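Local coordinates for putative protease (Parabacteroides distasonis ATCC 8503, PDB 3KD4), which is of unknown biochemical function but may act as an exported protease, a role that remains putative, at residues 455-460 and 466-471; 427-432 and 498-503. All blocks are in the same frame, centred on the assembly; numbering follows the deposited sequence.

Contact 1 of 2, residues 455-460 and 466-471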
loop_
_atom_site.group_PDB
_atom_site.type_symbol
_atom_site.label_atom_id
_atom_site.label_comp_id
_atom_site.label_asym_id
_atom_site.label_seq_id
_atom_site.Cartn_x
_atom_site.Cartn_y
_atom_site.Cartn_z
ATOM N N VAL A 455 -22.295 -18.637 -0.814
ATOM C CA VAL A 455 -22.384 -18.539 -2.273
ATOM C C VAL A 455 -23.631 -19.330 -2.702
ATOM O O VAL A 455 -23.868 -20.431 -2.207
ATOM C CB VAL A 455 -21.143 -19.107 -2.989
ATOM C CG1 VAL A 455 -21.363 -19.187 -4.495
ATOM C CG2 VAL A 455 -19.893 -18.284 -2.678
ATOM N N THR A 456 -24.446 -18.762 -3.584
ATOM C CA THR A 456 -25.586 -19.488 -4.077
ATOM C C THR A 456 -25.688 -19.395 -5.578
ATOM O O THR A 456 -25.214 -18.429 -6.199
ATOM C CB THR A 456 -26.922 -18.960 -3.496
ATOM O OG1 THR A 456 -27.166 -17.669 -4.048
ATOM C CG2 THR A 456 -26.928 -18.933 -1.933
ATOM N N ARG A 457 -26.382 -20.381 -6.143
ATOM C CA ARG A 457 -26.754 -20.371 -7.544
ATOM C C ARG A 457 -28.178 -20.907 -7.657
ATOM O O ARG A 457 -28.493 -21.986 -7.129
ATOM C CB ARG A 457 -25.814 -21.250 -8.357
ATOM C CG ARG A 457 -26.079 -21.187 -9.827
ATOM C CD ARG A 457 -25.199 -22.154 -10.573
ATOM N NE ARG A 457 -25.726 -23.510 -10.549
ATOM C CZ ARG A 457 -25.178 -24.543 -11.184
ATOM N NH1 ARG A 457 -24.056 -24.388 -11.879
ATOM N NH2 ARG A 457 -25.765 -25.739 -11.148
ATOM N N THR A 458 -29.041 -20.146 -8.317
ATOM C CA THR A 458 -30.382 -20.636 -8.591
ATOM C C THR A 458 -30.553 -20.631 -10.095
ATOM O O THR A 458 -30.021 -19.763 -10.782
ATOM C CB THR A 458 -31.458 -19.748 -7.974
ATOM O OG1 THR A 458 -31.335 -18.453 -8.545
ATOM C CG2 THR A 458 -31.299 -19.641 -6.494
ATOM N N ILE A 459 -31.294 -21.609 -10.610
ATOM C CA ILE A 459 -31.514 -21.736 -12.050
ATOM C C ILE A 459 -33.025 -21.908 -12.204
ATOM O O ILE A 459 -33.611 -22.857 -11.636
ATOM C CB ILE A 459 -30.790 -22.937 -12.645
ATOM C CG1 ILE A 459 -29.264 -22.802 -12.478
ATOM C CG2 ILE A 459 -31.193 -23.101 -14.107
ATOM C CD1 ILE A 459 -28.465 -24.069 -12.939
ATOM N N THR A 460 -33.646 -20.977 -12.923
ATOM C CA THR A 460 -35.095 -20.943 -13.021
ATOM C C THR A 460 -35.554 -20.719 -14.461
ATOM O O THR A 460 -35.410 -19.630 -15.018
ATOM C CB THR A 460 -35.680 -19.856 -12.135
ATOM O OG1 THR A 460 -35.224 -18.587 -12.598
ATOM C CG2 THR A 460 -35.253 -20.050 -10.687
ATOM N N ILE A 466 -33.971 -18.963 -19.488
ATOM C CA ILE A 466 -33.589 -19.497 -18.192
ATOM C C ILE A 466 -32.828 -18.394 -17.468
ATOM O O ILE A 466 -31.901 -17.793 -18.028
ATOM C CB ILE A 466 -32.683 -20.712 -18.324
ATOM C CG1 ILE A 466 -33.404 -21.818 -19.100
ATOM C CG2 ILE A 466 -32.195 -21.186 -16.929
ATOM C CD1 ILE A 466 -32.408 -22.779 -19.784
ATOM N N GLU A 467 -33.251 -18.128 -16.235
ATOM C CA GLU A 467 -32.602 -17.157 -15.403
ATOM C C GLU A 467 -31.670 -17.833 -14.427
ATOM O O GLU A 467 -32.104 -18.653 -13.620
ATOM C CB GLU A 467 -33.637 -16.378 -14.616
ATOM C CG GLU A 467 -33.006 -15.320 -13.731
ATOM C CD GLU A 467 -33.952 -14.820 -12.667
ATOM O OE1 GLU A 467 -34.528 -15.674 -11.920
ATOM O OE2 GLU A 467 -34.080 -13.581 -12.554
ATOM N N VAL A 468 -30.403 -17.441 -14.451
ATOM C CA VAL A 468 -29.453 -17.971 -13.497
ATOM C C VAL A 468 -29.010 -16.847 -12.585
ATOM O O VAL A 468 -28.476 -15.861 -13.079
ATOM C CB VAL A 468 -28.233 -18.570 -14.220
ATOM C CG1 VAL A 468 -27.240 -19.157 -13.188
ATOM C CG2 VAL A 468 -28.675 -19.625 -15.218
ATOM N N VAL A 469 -29.208 -16.979 -11.270
ATOM C CA VAL A 469 -28.715 -15.949 -10.326
ATOM C C VAL A 469 -27.572 -16.516 -9.467
ATOM O O VAL A 469 -27.736 -17.523 -8.788
ATOM C CB VAL A 469 -29.838 -15.379 -9.422
ATOM C CG1 VAL A 469 -29.301 -14.272 -8.493
ATOM C CG2 VAL A 469 -31.018 -14.865 -10.260
ATOM N N ARG A 470 -26.412 -15.876 -9.524
ATOM C CA ARG A 470 -25.292 -16.230 -8.651
ATOM C C ARG A 470 -25.082 -15.121 -7.635
ATOM O O ARG A 470 -25.042 -13.958 -8.019
ATOM C CB ARG A 470 -24.011 -16.418 -9.468
ATOM C CG ARG A 470 -24.139 -17.405 -10.640
ATOM C CD ARG A 470 -22.791 -17.628 -11.259
ATOM N NE ARG A 470 -21.999 -18.466 -10.366
ATOM C CZ ARG A 470 -20.700 -18.336 -10.139
ATOM N NH1 ARG A 470 -19.999 -17.367 -10.699
ATOM N NH2 ARG A 470 -20.109 -19.189 -9.324
ATOM N N THR A 471 -24.957 -15.489 -6.357
ATOM C CA THR A 471 -24.634 -14.565 -5.279
ATOM C C THR A 471 -23.428 -15.031 -4.448
ATOM O O THR A 471 -23.180 -16.255 -4.289
ATOM C CB THR A 471 -25.833 -14.368 -4.314
ATOM O OG1 THR A 471 -25.975 -15.529 -3.488
ATOM C CG2 THR A 471 -27.132 -14.155 -5.101
HETATM O O HOH W 1 -28.640 -17.259 -6.181
HETATM O O HOH W 2 -32.821 -18.280 -10.906
#
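The beta hairpin formed by strands 453-462 and 465-474 brings residues 455-460 and 466-471 together as neighbouring antiparallel strands of a mixed five-stranded sheet, in the region assigned to the DUF3858 family. The N-to-C directions of the two short segments differ by 171°. Three hydrogen-bonded pairs, Thr456 with Thr471, Thr458 with Val469 and Thr460 with Glu467, each close a two-bond backbone ring. They alternate with the non-hydrogen-bonded pairs Arg457-Arg470 and Ile459-Val468.

The hairpin illustrates how two faces of one ladder can differ. On the face carrying the threonines, Thr456 sets OG1 in the crowded position between its backbone N and carbonyl carbon (chi1 70°), as do Thr458 and, on the partner strand, Thr471. Water exploits this. One molecule donates to Glu467 O at 2.8 Å and accepts from Thr458 OG1, joining a side chain of one strand to a carbonyl of the other; in the conformer given here, one of two for Thr460, it also accepts from Thr460 OG1. A second lies 2.6 Å from Thr456 OG1 and donates to Val469 O, an acceptor that also takes the N-H of Thr458 in its carbonyl plane.

The other face is more deeply buried, covered partly by strand 501-505. Ile459 CG2 meets Ile466 CG2 at 3.6 Å, a diagonal contact, while Ile459 CG1 lies 4.2 Å from Val468 CG1. Arg457 and Arg470 rise from this face with Arg457 NE 6.3 Å from Arg470 NE and divergent partners: Arg457 NH1 bonds Asn499 O, whereas Arg470 NH2 reaches Trp494 O and its guanidinium makes a cation-pi contact with that residue. Back on the threonine face, Thr456 OG1 and Thr471 OG1 share a short 2.5 Å hydrogen bond.

Contact 2 of 2, residues 427-432 and 498-503; sequences VTYTVT and DNRVLL
Val431 and Leu502 approach tip to tip, Val431 CG2 standing 4.0 Å from Leu502 CD1. Both project from their strands toward the opposing segment, and with the leucine chi2 at 178°, CD1 lies anti to CA and is the methyl that meets Val431. The methyls meet end-on, leaving Val431 CA and Leu502 CA 9.6 Å apart.

Tyr429 and Arg500 meet differently. The CB of Tyr429 leaves its strand toward the 498-503 segment, and the OH is the atom that gets closest; the arginine chain runs across the outer end of the phenol, with Tyr429 OH 4.0 Å from Arg500 CD. Ring and guanidinium planes are inclined by 30°, but the contact is made by the hydroxyl and an aliphatic carbon. A bend at chi3 (-72°) turns the arginine beyond CD.

Such pairings, with side chains spanning the gap and no hydrogen bond between the segments, exemplify face-to-face sheet packing: strand 423-433 belongs to the mixed five-stranded sheet, and strand 501-505 is the middle strand of a small antiparallel sheet laid over it. The second segment enters its strand from a 3-10 turn, in which Val501 N donates to Asp498 O at 3.1 Å.

The polar ends find partners in the chain that follows strand 389-393. Tyr429 OH is hydrogen-bonded to Pro395 O, and Arg500 NH1 to Leu394 O, so adjacent carbonyls of one loop hold a side chain from each layer. The side chain of Leu394 also packs against both Tyr429 and Val431.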
loop_
_atom_site.group_PDB
_atom_site.type_symbol
_atom_site.label_atom_id
_atom_site.label_comp_id
_atom_site.label_asym_id
_atom_site.label_seq_id
_atom_site.Cartn_x
_atom_site.Cartn_y
_atom_site.Cartn_z
ATOM N N VAL A 427 -25.094 -11.634 -9.601
ATOM C CA VAL A 427 -25.025 -11.607 -11.052
ATOM C C VAL A 427 -26.214 -12.405 -11.594
ATOM O O VAL A 427 -26.387 -13.580 -11.241
ATOM C CB VAL A 427 -23.700 -12.195 -11.599
ATOM C CG1 VAL A 427 -23.653 -12.060 -13.146
ATOM C CG2 VAL A 427 -22.498 -11.495 -10.945
ATOM N N THR A 428 -27.018 -11.760 -12.440
ATOM C CA THR A 428 -28.201 -12.373 -13.027
ATOM C C THR A 428 -28.003 -12.599 -14.511
ATOM O O THR A 428 -27.792 -11.650 -15.259
ATOM C CB THR A 428 -29.414 -11.499 -12.816
ATOM O OG1 THR A 428 -29.645 -11.385 -11.414
ATOM C CG2 THR A 428 -30.671 -12.105 -13.495
ATOM N N TYR A 429 -28.074 -13.861 -14.941
ATOM C CA TYR A 429 -27.908 -14.191 -16.353
ATOM C C TYR A 429 -29.286 -14.496 -16.928
ATOM O O TYR A 429 -30.058 -15.213 -16.315
ATOM C CB TYR A 429 -27.011 -15.412 -16.547
ATOM C CG TYR A 429 -25.603 -15.259 -16.054
ATOM C CD1 TYR A 429 -25.262 -15.572 -14.740
ATOM C CD2 TYR A 429 -24.613 -14.796 -16.888
ATOM C CE1 TYR A 429 -23.963 -15.413 -14.281
ATOM C CE2 TYR A 429 -23.310 -14.634 -16.445
ATOM C CZ TYR A 429 -22.988 -14.951 -15.139
ATOM O OH TYR A 429 -21.692 -14.788 -14.710
ATOM N N THR A 430 -29.612 -13.926 -18.082
ATOM C CA THR A 430 -30.824 -14.324 -18.770
ATOM C C THR A 430 -30.371 -15.078 -20.015
ATOM O O THR A 430 -29.681 -14.527 -20.889
ATOM C CB THR A 430 -31.747 -13.145 -19.111
ATOM O OG1 THR A 430 -32.143 -12.493 -17.898
ATOM C CG2 THR A 430 -33.006 -13.643 -19.831
ATOM N N VAL A 431 -30.700 -16.360 -20.033
ATOM C CA VAL A 431 -30.222 -17.248 -21.055
ATOM C C VAL A 431 -31.388 -17.609 -21.977
ATOM O O VAL A 431 -32.419 -18.095 -21.507
ATOM C CB VAL A 431 -29.631 -18.532 -20.437
ATOM C CG1 VAL A 431 -29.162 -19.448 -21.542
ATOM C CG2 VAL A 431 -28.493 -18.184 -19.479
ATOM N N THR A 432 -31.221 -17.351 -23.272
ATOM C CA THR A 432 -32.216 -17.764 -24.261
ATOM C C THR A 432 -31.637 -18.867 -25.159
ATOM O O THR A 432 -30.894 -18.595 -26.101
ATOM C CB THR A 432 -32.725 -16.592 -25.089
ATOM O OG1 THR A 432 -33.270 -15.594 -24.217
ATOM C CG2 THR A 432 -33.842 -17.069 -26.062
ATOM N N ASP A 498 -16.505 -24.329 -13.946
ATOM C CA ASP A 498 -17.569 -25.334 -14.075
ATOM C C ASP A 498 -18.869 -24.856 -13.449
ATOM O O ASP A 498 -19.952 -25.247 -13.868
ATOM C CB ASP A 498 -17.169 -26.654 -13.417
ATOM C CG ASP A 498 -16.228 -27.453 -14.253
ATOM O OD1 ASP A 498 -16.088 -27.115 -15.444
ATOM O OD2 ASP A 498 -15.617 -28.406 -13.720
ATOM N N ASN A 499 -18.774 -23.999 -12.442
ATOM C CA ASN A 499 -19.982 -23.563 -11.744
ATOM C C ASN A 499 -20.797 -22.578 -12.545
ATOM O O ASN A 499 -21.898 -22.243 -12.162
ATOM C CB ASN A 499 -19.607 -23.026 -10.353
ATOM C CG ASN A 499 -18.947 -24.080 -9.484
ATOM O OD1 ASN A 499 -19.071 -25.276 -9.754
ATOM N ND2 ASN A 499 -18.299 -23.654 -8.394
ATOM N N ARG A 500 -20.274 -22.168 -13.693
ATOM C CA ARG A 500 -20.989 -21.280 -14.634
ATOM C C ARG A 500 -21.465 -21.999 -15.909
ATOM O O ARG A 500 -21.942 -21.348 -16.877
ATOM C CB ARG A 500 -20.076 -20.091 -15.018
ATOM C CG ARG A 500 -19.982 -19.050 -13.952
ATOM C CD ARG A 500 -19.138 -17.834 -14.370
ATOM N NE ARG A 500 -17.714 -18.147 -14.425
ATOM C CZ ARG A 500 -17.009 -18.337 -15.535
ATOM N NH1 ARG A 500 -17.536 -18.216 -16.742
ATOM N NH2 ARG A 500 -15.735 -18.629 -15.444
ATOM N N VAL A 501 -21.331 -23.320 -15.935
ATOM C CA VAL A 501 -21.721 -24.075 -17.108
ATOM C C VAL A 501 -23.179 -24.511 -17.024
ATOM O O VAL A 501 -23.613 -25.047 -15.996
ATOM C CB VAL A 501 -20.835 -25.310 -17.303
ATOM C CG1 VAL A 501 -21.418 -26.224 -18.386
ATOM C CG2 VAL A 501 -19.411 -24.873 -17.636
ATOM N N LEU A 502 -23.899 -24.301 -18.117
ATOM C CA LEU A 502 -25.194 -24.943 -18.370
ATOM C C LEU A 502 -25.000 -25.888 -19.561
ATOM O O LEU A 502 -24.367 -25.538 -20.563
ATOM C CB LEU A 502 -26.293 -23.932 -18.716
ATOM C CG LEU A 502 -26.680 -22.885 -17.667
ATOM C CD1 LEU A 502 -27.766 -21.955 -18.290
ATOM C CD2 LEU A 502 -27.160 -23.547 -16.386
ATOM N N LEU A 503 -25.507 -27.097 -19.421
ATOM C CA LEU A 503 -25.405 -28.117 -20.461
ATOM C C LEU A 503 -26.786 -28.316 -21.058
ATOM O O LEU A 503 -27.776 -28.420 -20.329
ATOM C CB LEU A 503 -24.901 -29.436 -19.865
ATOM C CG LEU A 503 -24.709 -30.626 -20.790
ATOM C CD1 LEU A 503 -23.549 -30.414 -21.798
ATOM C CD2 LEU A 503 -24.507 -31.896 -19.901
#

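Overall arrangement
Contact 1 pairs neighbouring strands within a sheet, and contact 2 packs that sheet against the small three-stranded one. Their centres are 8 Å apart, and both lie about 36 Å from the centre of the chain. Residues 466-471 link them: besides pairing with 455-460, they flank 427-432 on their other edge, where Ile466 N to Val431 O (2.7 Å) and Tyr429 N to Val468 O (2.8 Å) are probable hydrogen bonds. The 498-503 segment also touches contact 1, on the face of the sheet carrying Ile459 and Arg470, placing Leu502 CD2 3.7 Å from Ile459 CD1 and Arg500 CG 3.7 Å from Arg470 NH1.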